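Local coordinates for protein computational Design of Enzyme (Synthetic construct, PDB 3TP4) that is a computationally designed enzyme built on a TIM-barrel scaffold related to glycosyl hydrolases, probably meant to carry an activated nucleophile in a catalytic triad, at residues 221-231 with 262-273; 272-283 with 315-323. One frame throughout, in Å; residues are numbered along the deposited sequence.

Interaction 1: residues 221-231 with 262-273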
loop_
_atom_site.group_PDB
_atom_site.type_symbol
_atom_site.label_atom_id
_atom_site.label_comp_id
_atom_site.label_asym_id
_atom_site.label_seq_id
_atom_site.Cartn_x
_atom_site.Cartn_y
_atom_site.Cartn_z
ATOM N N GLY A 221 2.249 -9.100 9.329
ATOM C CA GLY A 221 3.134 -8.983 10.477
ATOM C C GLY A 221 3.422 -10.308 11.152
ATOM O O GLY A 221 2.888 -11.346 10.757
ATOM N N GLY A 222 4.264 -10.260 12.184
ATOM C CA GLY A 222 4.655 -11.443 12.924
ATOM C C GLY A 222 5.533 -12.356 12.098
ATOM O O GLY A 222 5.210 -13.531 11.914
ATOM N N PHE A 223 6.646 -11.822 11.608
ATOM C CA PHE A 223 7.556 -12.591 10.767
ATOM C C PHE A 223 8.751 -13.167 11.514
ATOM O O PHE A 223 9.497 -13.976 10.963
ATOM C CB PHE A 223 8.008 -11.744 9.560
ATOM C CG PHE A 223 6.869 -11.353 8.657
ATOM C CD1 PHE A 223 6.297 -12.287 7.806
ATOM C CD2 PHE A 223 6.348 -10.063 8.683
ATOM C CE1 PHE A 223 5.231 -11.944 6.985
ATOM C CE2 PHE A 223 5.282 -9.713 7.869
ATOM C CZ PHE A 223 4.721 -10.649 7.015
ATOM N N GLY A 224 8.934 -12.766 12.773
ATOM C CA GLY A 224 10.079 -13.233 13.541
ATOM C C GLY A 224 11.361 -12.701 12.933
ATOM O O GLY A 224 12.447 -13.280 13.087
ATOM N N GLY A 225 11.231 -11.590 12.219
ATOM C CA GLY A 225 12.376 -10.959 11.591
ATOM C C GLY A 225 12.956 -11.771 10.455
ATOM O O GLY A 225 14.104 -11.544 10.061
ATOM N N ASN A 226 12.164 -12.703 9.918
ATOM C CA ASN A 226 12.623 -13.568 8.826
ATOM C C ASN A 226 12.364 -12.953 7.453
ATOM O O ASN A 226 11.227 -12.896 6.997
ATOM C CB ASN A 226 11.998 -14.967 8.935
ATOM C CG ASN A 226 12.477 -15.719 10.182
ATOM O OD1 ASN A 226 13.642 -16.099 10.267
ATOM N ND2 ASN A 226 11.577 -15.928 11.153
ATOM N N ARG A 227 13.433 -12.509 6.793
ATOM C CA ARG A 227 13.302 -11.681 5.597
ATOM C C ARG A 227 12.657 -12.379 4.420
ATOM O O ARG A 227 11.866 -11.771 3.709
ATOM C CB ARG A 227 14.653 -11.081 5.185
ATOM C CG ARG A 227 15.052 -9.895 6.055
ATOM C CD ARG A 227 16.555 -9.649 6.099
ATOM N NE ARG A 227 17.059 -8.928 4.937
ATOM C CZ ARG A 227 17.746 -7.788 4.998
ATOM N NH1 ARG A 227 18.008 -7.218 6.165
ATOM N NH2 ARG A 227 18.170 -7.217 3.884
ATOM N N ASP A 228 12.996 -13.648 4.206
ATOM C CA ASP A 228 12.460 -14.376 3.063
ATOM C C ASP A 228 10.961 -14.601 3.188
ATOM O O ASP A 228 10.257 -14.642 2.186
ATOM C CB ASP A 228 13.195 -15.712 2.862
ATOM C CG ASP A 228 14.650 -15.519 2.493
ATOM O OD1 ASP A 228 14.995 -14.442 1.951
ATOM O OD2 ASP A 228 15.449 -16.446 2.743
ATOM N N VAL A 229 10.464 -14.738 4.412
ATOM C CA VAL A 229 9.027 -14.845 4.608
ATOM C C VAL A 229 8.356 -13.478 4.329
ATOM O O VAL A 229 7.355 -13.379 3.610
ATOM C CB VAL A 229 8.699 -15.357 6.028
ATOM C CG1 VAL A 229 7.205 -15.451 6.230
ATOM C CG2 VAL A 229 9.379 -16.724 6.268
ATOM N N TYR A 230 8.927 -12.419 4.891
ATOM C CA TYR A 230 8.437 -11.064 4.653
ATOM C C TYR A 230 8.417 -10.723 3.161
ATOM O O TYR A 230 7.460 -10.116 2.659
ATOM C CB TYR A 230 9.334 -10.064 5.395
ATOM C CG TYR A 230 8.959 -8.592 5.194
ATOM C CD1 TYR A 230 7.871 -8.032 5.852
ATOM C CD2 TYR A 230 9.714 -7.775 4.359
ATOM C CE1 TYR A 230 7.528 -6.679 5.681
ATOM C CE2 TYR A 230 9.387 -6.427 4.183
ATOM C CZ TYR A 230 8.296 -5.889 4.846
ATOM O OH TYR A 230 7.983 -4.556 4.677
ATOM N N LEU A 231 9.460 -11.120 2.445
ATOM C CA LEU A 231 9.563 -10.753 1.027
ATOM C C LEU A 231 8.844 -11.673 0.042
ATOM O O LEU A 231 8.927 -11.454 -1.163
ATOM C CB LEU A 231 11.024 -10.618 0.608
ATOM C CG LEU A 231 11.802 -9.527 1.340
ATOM C CD1 LEU A 231 13.284 -9.659 1.005
ATOM C CD2 LEU A 231 11.263 -8.137 0.984
ATOM N N ALA A 262 11.901 -7.011 16.424
ATOM C CA ALA A 262 12.645 -7.731 15.380
ATOM C C ALA A 262 12.122 -7.412 13.970
ATOM O O ALA A 262 12.904 -7.164 13.048
ATOM C CB ALA A 262 12.612 -9.237 15.637
ATOM N N ASP A 263 10.802 -7.424 13.803
ATOM C CA ASP A 263 10.200 -7.078 12.517
ATOM C C ASP A 263 10.417 -5.612 12.146
ATOM O O ASP A 263 10.675 -5.294 10.988
ATOM C CB ASP A 263 8.697 -7.372 12.511
ATOM C CG ASP A 263 8.388 -8.858 12.342
ATOM O OD1 ASP A 263 9.321 -9.639 12.071
ATOM O OD2 ASP A 263 7.202 -9.230 12.467
ATOM N N LEU A 264 10.285 -4.714 13.118
ATOM C CA LEU A 264 10.497 -3.299 12.823
ATOM C C LEU A 264 11.949 -3.030 12.435
ATOM O O LEU A 264 12.223 -2.214 11.548
ATOM C CB LEU A 264 10.021 -2.400 13.986
ATOM C CG LEU A 264 8.496 -2.285 14.159
ATOM C CD1 LEU A 264 8.115 -1.533 15.432
ATOM C CD2 LEU A 264 7.837 -1.611 12.948
ATOM N N ARG A 265 12.883 -3.723 13.080
ATOM C CA ARG A 265 14.285 -3.605 12.698
ATOM C C ARG A 265 14.450 -4.083 11.276
ATOM O O ARG A 265 15.113 -3.445 10.461
ATOM C CB ARG A 265 15.191 -4.453 13.593
ATOM C CG ARG A 265 15.440 -3.883 14.983
ATOM C CD ARG A 265 16.381 -4.799 15.770
ATOM N NE ARG A 265 17.673 -4.944 15.110
ATOM C CZ ARG A 265 18.746 -4.216 15.410
ATOM N NH1 ARG A 265 18.673 -3.291 16.354
ATOM N NH2 ARG A 265 19.896 -4.413 14.772
HETATM N N MSE A 266 13.860 -5.238 10.993
HETATM C CA MSE A 266 13.989 -5.842 9.678
HETATM C C MSE A 266 13.506 -4.929 8.563
HETATM O O MSE A 266 14.210 -4.730 7.569
HETATM C CB MSE A 266 13.206 -7.150 9.628
HETATM C CG MSE A 266 13.197 -7.779 8.263
HETATM SE SE MSE A 266 11.956 -9.279 8.255
HETATM C CE MSE A 266 10.241 -8.331 8.478
ATOM N N ILE A 267 12.300 -4.382 8.693
ATOM C CA ILE A 267 11.806 -3.541 7.611
ATOM C C ILE A 267 12.644 -2.270 7.418
ATOM O O ILE A 267 12.824 -1.821 6.293
ATOM C CB ILE A 267 10.293 -3.220 7.715
ATOM C CG1 ILE A 267 9.991 -2.257 8.863
ATOM C CG2 ILE A 267 9.467 -4.516 7.836
ATOM C CD1 ILE A 267 8.538 -1.762 8.825
ATOM N N ALA A 268 13.131 -1.692 8.516
ATOM C CA ALA A 268 13.993 -0.516 8.448
ATOM C C ALA A 268 15.291 -0.865 7.720
ATOM O O ALA A 268 15.807 -0.070 6.938
ATOM C CB ALA A 268 14.304 0.001 9.851
ATOM N N GLU A 269 15.815 -2.059 7.999
ATOM C CA GLU A 269 17.064 -2.504 7.389
ATOM C C GLU A 269 16.875 -2.706 5.896
ATOM O O GLU A 269 17.713 -2.291 5.093
ATOM C CB GLU A 269 17.537 -3.806 8.031
ATOM C CG GLU A 269 18.192 -3.628 9.392
ATOM C CD GLU A 269 18.467 -4.955 10.086
ATOM O OE1 GLU A 269 18.201 -6.021 9.489
ATOM O OE2 GLU A 269 18.944 -4.928 11.237
ATOM N N ILE A 270 15.767 -3.341 5.520
ATOM C CA ILE A 270 15.486 -3.566 4.100
ATOM C C ILE A 270 15.285 -2.235 3.377
ATOM O O ILE A 270 15.832 -2.006 2.290
ATOM C CB ILE A 270 14.259 -4.483 3.910
ATOM C CG1 ILE A 270 14.558 -5.874 4.479
ATOM C CG2 ILE A 270 13.882 -4.573 2.433
ATOM C CD1 ILE A 270 13.346 -6.777 4.586
ATOM N N ALA A 271 14.498 -1.353 3.990
ATOM C CA ALA A 271 14.309 -0.013 3.456
ATOM C C ALA A 271 15.668 0.676 3.260
ATOM O O ALA A 271 15.979 1.163 2.169
ATOM C CB ALA A 271 13.391 0.818 4.389
ATOM N N ASP A 272 16.474 0.716 4.314
ATOM C CA ASP A 272 17.787 1.370 4.229
ATOM C C ASP A 272 18.640 0.812 3.095
ATOM O O ASP A 272 19.272 1.568 2.358
ATOM C CB ASP A 272 18.542 1.271 5.554
ATOM C CG ASP A 272 17.950 2.166 6.630
ATOM O OD1 ASP A 272 17.080 3.010 6.300
ATOM O OD2 ASP A 272 18.355 2.027 7.802
ATOM N N GLU A 273 18.656 -0.509 2.942
ATOM C CA GLU A 273 19.460 -1.112 1.879
ATOM C C GLU A 273 18.945 -0.729 0.497
ATOM O O GLU A 273 19.723 -0.599 -0.446
ATOM C CB GLU A 273 19.502 -2.627 2.036
ATOM C CG GLU A 273 20.217 -3.045 3.302
ATOM C CD GLU A 273 19.893 -4.463 3.715
ATOM O OE1 GLU A 273 19.301 -5.200 2.890
ATOM O OE2 GLU A 273 20.226 -4.834 4.865
HETATM O O HOH W 1 7.820 -11.338 14.989
HETATM O O HOH W 2 16.983 -8.127 8.822
#
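G225 lies 4.5 Å from D263, CA to CA, where the type I' turn F223-N226 and short helix 227-230 meet helix 254-274, an outer helix of the TIM-barrel domain. The D263 carboxylate holds the turn by two backbone N-H groups. OD2 takes F223 N at 2.8 Å through its syn lone pair, nearly straight (171°), while OD1 receives G225 N almost head-on. Next along the helix, the selenium of M266 lies obliquely to the Y230 ring in a Met-aromatic contact; the chain bends at chi3 (67°), bringing CE to 3.5 Å from Y230 CG. I267 CG2 packs against Y230 CZ, and the Y230 hydroxyl bonds to G244 O. R227 passes I270 in the opposite direction and, bent at chi3 (81°), lays one guanidinium face over I270 CG1. At the guanidinium edge NH2 forms a hydrogen-bonded salt bridge to E273 OE1, in the guanidinium plane. With alanine in place of R227, E269 and E273 would probably lose the positive partner they share, and I270 CG1 the flat group stacked over it. The salt bridge from R227 NH1 to E269 OE1 is longer, 3.5 Å, and water 2 also bridges the two, donating to OE1 at 2.5 Å.

Interaction 2: residues 272-283 with 315-323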
loop_
_atom_site.group_PDB
_atom_site.type_symbol
_atom_site.label_atom_id
_atom_site.label_comp_id
_atom_site.label_asym_id
_atom_site.label_seq_id
_atom_site.Cartn_x
_atom_site.Cartn_y
_atom_site.Cartn_z
ATOM N N ASP A 272 16.474 0.716 4.314
ATOM C CA ASP A 272 17.787 1.370 4.229
ATOM C C ASP A 272 18.640 0.812 3.095
ATOM O O ASP A 272 19.272 1.568 2.358
ATOM C CB ASP A 272 18.542 1.271 5.554
ATOM C CG ASP A 272 17.950 2.166 6.630
ATOM O OD1 ASP A 272 17.080 3.010 6.300
ATOM O OD2 ASP A 272 18.355 2.027 7.802
ATOM N N GLU A 273 18.656 -0.509 2.942
ATOM C CA GLU A 273 19.460 -1.112 1.879
ATOM C C GLU A 273 18.945 -0.729 0.497
ATOM O O GLU A 273 19.723 -0.599 -0.446
ATOM C CB GLU A 273 19.502 -2.627 2.036
ATOM C CG GLU A 273 20.217 -3.045 3.302
ATOM C CD GLU A 273 19.893 -4.463 3.715
ATOM O OE1 GLU A 273 19.301 -5.200 2.890
ATOM O OE2 GLU A 273 20.226 -4.834 4.865
ATOM N N LYS A 274 17.638 -0.517 0.375
ATOM C CA LYS A 274 17.064 -0.215 -0.937
ATOM C C LYS A 274 16.961 1.283 -1.197
ATOM O O LYS A 274 16.589 1.698 -2.288
ATOM C CB LYS A 274 15.692 -0.885 -1.102
ATOM C CG LYS A 274 15.759 -2.432 -1.103
ATOM C CD LYS A 274 14.368 -3.055 -1.113
ATOM C CE LYS A 274 14.434 -4.586 -1.192
ATOM N NZ LYS A 274 15.098 -5.044 -2.442
ATOM N N GLY A 275 17.293 2.088 -0.193
ATOM C CA GLY A 275 17.131 3.529 -0.292
ATOM C C GLY A 275 15.658 3.903 -0.296
ATOM O O GLY A 275 15.253 4.869 -0.934
ATOM N N LYS A 276 14.852 3.114 0.407
ATOM C CA LYS A 276 13.413 3.337 0.464
ATOM C C LYS A 276 12.980 3.774 1.860
ATOM O O LYS A 276 13.807 3.944 2.756
ATOM C CB LYS A 276 12.661 2.061 0.052
ATOM C CG LYS A 276 12.893 1.670 -1.430
ATOM C CD LYS A 276 12.070 0.444 -1.824
ATOM C CE LYS A 276 12.360 0.025 -3.282
ATOM N NZ LYS A 276 12.149 1.170 -4.207
ATOM N N VAL A 277 11.676 3.958 2.029
ATOM C CA VAL A 277 11.090 4.313 3.316
ATOM C C VAL A 277 10.406 3.096 3.925
ATOM O O VAL A 277 9.752 2.337 3.216
ATOM C CB VAL A 277 10.029 5.420 3.137
ATOM C CG1 VAL A 277 9.155 5.558 4.404
ATOM C CG2 VAL A 277 10.692 6.743 2.764
ATOM N N SER A 278 10.571 2.893 5.229
ATOM C CA SER A 278 9.786 1.879 5.921
ATOM C C SER A 278 8.847 2.561 6.902
ATOM O O SER A 278 9.147 3.649 7.410
ATOM C CB SER A 278 10.690 0.899 6.665
ATOM O OG SER A 278 11.492 1.584 7.622
ATOM N N ALA A 279 7.712 1.921 7.180
ATOM C CA ALA A 279 6.735 2.485 8.112
ATOM C C ALA A 279 5.998 1.355 8.814
ATOM O O ALA A 279 5.837 0.274 8.250
ATOM C CB ALA A 279 5.748 3.377 7.376
ATOM N N PHE A 280 5.577 1.599 10.049
ATOM C CA PHE A 280 4.762 0.643 10.808
ATOM C C PHE A 280 3.300 0.850 10.367
ATOM O O PHE A 280 2.487 1.425 11.092
ATOM C CB PHE A 280 4.950 0.920 12.312
ATOM C CG PHE A 280 4.367 -0.136 13.237
ATOM C CD1 PHE A 280 3.666 -1.235 12.745
ATOM C CD2 PHE A 280 4.509 0.001 14.620
ATOM C CE1 PHE A 280 3.113 -2.195 13.626
ATOM C CE2 PHE A 280 3.966 -0.939 15.505
ATOM C CZ PHE A 280 3.273 -2.037 15.016
ATOM N N THR A 281 2.976 0.389 9.161
ATOM C CA THR A 281 1.740 0.804 8.492
ATOM C C THR A 281 0.479 0.598 9.312
ATOM O O THR A 281 -0.426 1.426 9.274
ATOM C CB THR A 281 1.582 0.162 7.082
ATOM O OG1 THR A 281 1.960 -1.225 7.122
ATOM C CG2 THR A 281 2.453 0.909 6.075
ATOM N N ARG A 282 0.405 -0.500 10.049
ATOM C CA ARG A 282 -0.760 -0.729 10.885
ATOM C C ARG A 282 -0.388 -1.272 12.249
ATOM O O ARG A 282 0.366 -2.247 12.362
ATOM C CB ARG A 282 -1.735 -1.683 10.192
ATOM C CG ARG A 282 -2.358 -1.118 8.941
ATOM C CD ARG A 282 -3.388 -2.095 8.380
ATOM N NE ARG A 282 -4.673 -1.995 9.076
ATOM C CZ ARG A 282 -5.760 -2.676 8.718
ATOM N NH1 ARG A 282 -5.711 -3.512 7.683
ATOM N NH2 ARG A 282 -6.894 -2.523 9.384
ATOM N N PHE A 283 -0.920 -0.630 13.282
ATOM C CA PHE A 283 -0.715 -1.081 14.648
ATOM C C PHE A 283 -1.986 -0.851 15.449
ATOM O O PHE A 283 -2.783 0.031 15.122
ATOM C CB PHE A 283 0.467 -0.348 15.297
ATOM C CG PHE A 283 0.094 0.946 15.992
ATOM C CD1 PHE A 283 -0.148 2.104 15.264
ATOM C CD2 PHE A 283 0.002 1.002 17.374
ATOM C CE1 PHE A 283 -0.461 3.298 15.903
ATOM C CE2 PHE A 283 -0.327 2.190 18.024
ATOM C CZ PHE A 283 -0.559 3.342 17.288
ATOM N N ARG A 315 13.640 3.437 13.250
ATOM C CA ARG A 315 13.746 3.998 11.889
ATOM C C ARG A 315 12.517 3.689 11.021
ATOM O O ARG A 315 12.608 3.125 9.924
ATOM C CB ARG A 315 15.065 3.610 11.209
ATOM C CG ARG A 315 16.279 4.301 11.866
ATOM C CD ARG A 315 17.618 3.917 11.197
ATOM N NE ARG A 315 17.563 4.171 9.764
ATOM C CZ ARG A 315 17.457 5.379 9.218
ATOM N NH1 ARG A 315 17.418 6.467 9.986
ATOM N NH2 ARG A 315 17.393 5.499 7.901
ATOM N N ASN A 316 11.366 4.108 11.528
ATOM C CA ASN A 316 10.094 3.899 10.858
ATOM C C ASN A 316 9.227 5.161 10.871
ATOM O O ASN A 316 9.075 5.810 11.899
ATOM C CB ASN A 316 9.386 2.692 11.467
ATOM C CG ASN A 316 9.937 1.394 10.916
ATOM O OD1 ASN A 316 9.774 1.117 9.732
ATOM N ND2 ASN A 316 10.631 0.622 11.747
ATOM N N ALA A 317 8.685 5.502 9.709
ATOM C CA ALA A 317 8.169 6.848 9.455
ATOM C C ALA A 317 6.820 7.171 10.086
ATOM O O ALA A 317 6.586 8.306 10.491
ATOM C CB ALA A 317 8.116 7.101 7.962
ATOM N N TYR A 318 5.927 6.189 10.132
ATOM C CA TYR A 318 4.608 6.393 10.728
ATOM C C TYR A 318 4.010 5.099 11.256
ATOM O O TYR A 318 4.524 4.003 10.992
ATOM C CB TYR A 318 3.645 7.093 9.744
ATOM C CG TYR A 318 3.361 6.360 8.434
ATOM C CD1 TYR A 318 4.120 6.618 7.291
ATOM C CD2 TYR A 318 2.308 5.448 8.327
ATOM C CE1 TYR A 318 3.862 5.974 6.087
ATOM C CE2 TYR A 318 2.031 4.788 7.106
ATOM C CZ TYR A 318 2.812 5.066 5.996
ATOM O OH TYR A 318 2.574 4.421 4.792
HETATM N N MSE A 319 2.937 5.232 12.024
HETATM C CA MSE A 319 2.213 4.081 12.548
HETATM C C MSE A 319 0.739 4.460 12.679
HETATM O O MSE A 319 0.388 5.385 13.412
HETATM C CB MSE A 319 2.777 3.673 13.909
HETATM C CG MSE A 319 2.708 4.778 14.941
HETATM SE SE MSE A 319 3.836 4.352 16.482
HETATM C CE MSE A 319 2.933 2.736 17.124
ATOM N N GLU A 320 -0.116 3.746 11.955
ATOM C CA GLU A 320 -1.528 4.090 11.863
ATOM C C GLU A 320 -2.373 3.046 12.588
ATOM O O GLU A 320 -2.159 1.840 12.424
ATOM C CB GLU A 320 -1.957 4.167 10.384
ATOM C CG GLU A 320 -3.414 4.608 10.218
ATOM C CD GLU A 320 -3.957 4.339 8.811
ATOM O OE1 GLU A 320 -3.166 4.316 7.840
ATOM O OE2 GLU A 320 -5.187 4.171 8.681
ATOM N N THR A 321 -3.323 3.498 13.402
ATOM C CA THR A 321 -4.228 2.569 14.078
ATOM C C THR A 321 -5.651 2.699 13.520
ATOM O O THR A 321 -5.935 3.592 12.720
ATOM C CB THR A 321 -4.213 2.731 15.620
ATOM O OG1 THR A 321 -4.654 1.512 16.243
ATOM C CG2 THR A 321 -5.125 3.875 16.053
ATOM N N GLY A 322 -6.537 1.810 13.953
ATOM C CA GLY A 322 -7.792 1.591 13.254
ATOM C C GLY A 322 -8.919 2.591 13.473
ATOM O O GLY A 322 -8.840 3.496 14.309
ATOM N N GLU A 323 -9.997 2.394 12.722
ATOM C CA GLU A 323 -11.126 3.320 12.724
ATOM C C GLU A 323 -11.936 3.286 14.029
ATOM O O GLU A 323 -12.144 2.229 14.621
ATOM C CB GLU A 323 -12.040 3.006 11.526
ATOM C CG GLU A 323 -13.103 4.065 11.244
ATOM C CD GLU A 323 -13.744 3.884 9.870
ATOM O OE1 GLU A 323 -13.738 2.743 9.364
ATOM O OE2 GLU A 323 -14.237 4.878 9.292
HETATM O O HOH W 3 -1.167 2.841 7.028
HETATM O O HOH W 4 -4.408 0.179 11.534
#
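E320 O is gripped by F283 N at 2.9 Å, tilted from the carbonyl plane, and by water 4, with the CA-H of R282 as a third, weaker donor. The neighbouring F283 O accepts T321 OG1 (2.6 Å); chi1 of -157° turns the T321 hydroxyl away from its own N, toward that carbonyl. The F283 ring is sandwiched: M319 CE sits over the centre of one face, 3.3 Å from the ring centroid, and T321 CB lies off-centre over the other; M319 SE, over the same face as CE, adds a Met-aromatic contact. Farther back, A279 CB presses onto one face of the Y318 ring, a CH-pi contact. A317 N bonds to S278 O in the carbonyl plane, and the S278 hydroxyl donates to N316 OD1 (2.8 Å) from above its carbonyl plane. At the helix end, R315 takes D272 side-on, NE to OD2 and NH2 to OD1 (3.0 Å each), the two planes 40° apart; R28 is a second cationic partner of D272. Water 3 joins T281 O to E320 OE1, while OE2 bonds to H37 ND1. Two neighbouring segments thus run parallel in the wall of a TIM barrel, where E320 is consistent with the acid of a designed Ser-His-Glu triad.

Overall arrangement
Interaction 1 closes first: from the turn and short helix at 221-231 the chain runs through strand 242-249 and returns on helix 254-274, bringing residues 262-273 back against its start. Interaction 2 follows in series, sharing D272 and E273 at the end of that helix; its loop from 272-283 passes through helix 299-308 before 315-323 comes alongside. The contacts therefore neither nest nor cross. Helix 254-274 joins them: L264 O probably accepts a hydrogen bond from N316 ND2, at 3.3 Å, and A268 packs on S278. Together they tie an outer helix and its neighbouring turn to the barrel wall formed by strands 277-278, 282-285 and 318-321.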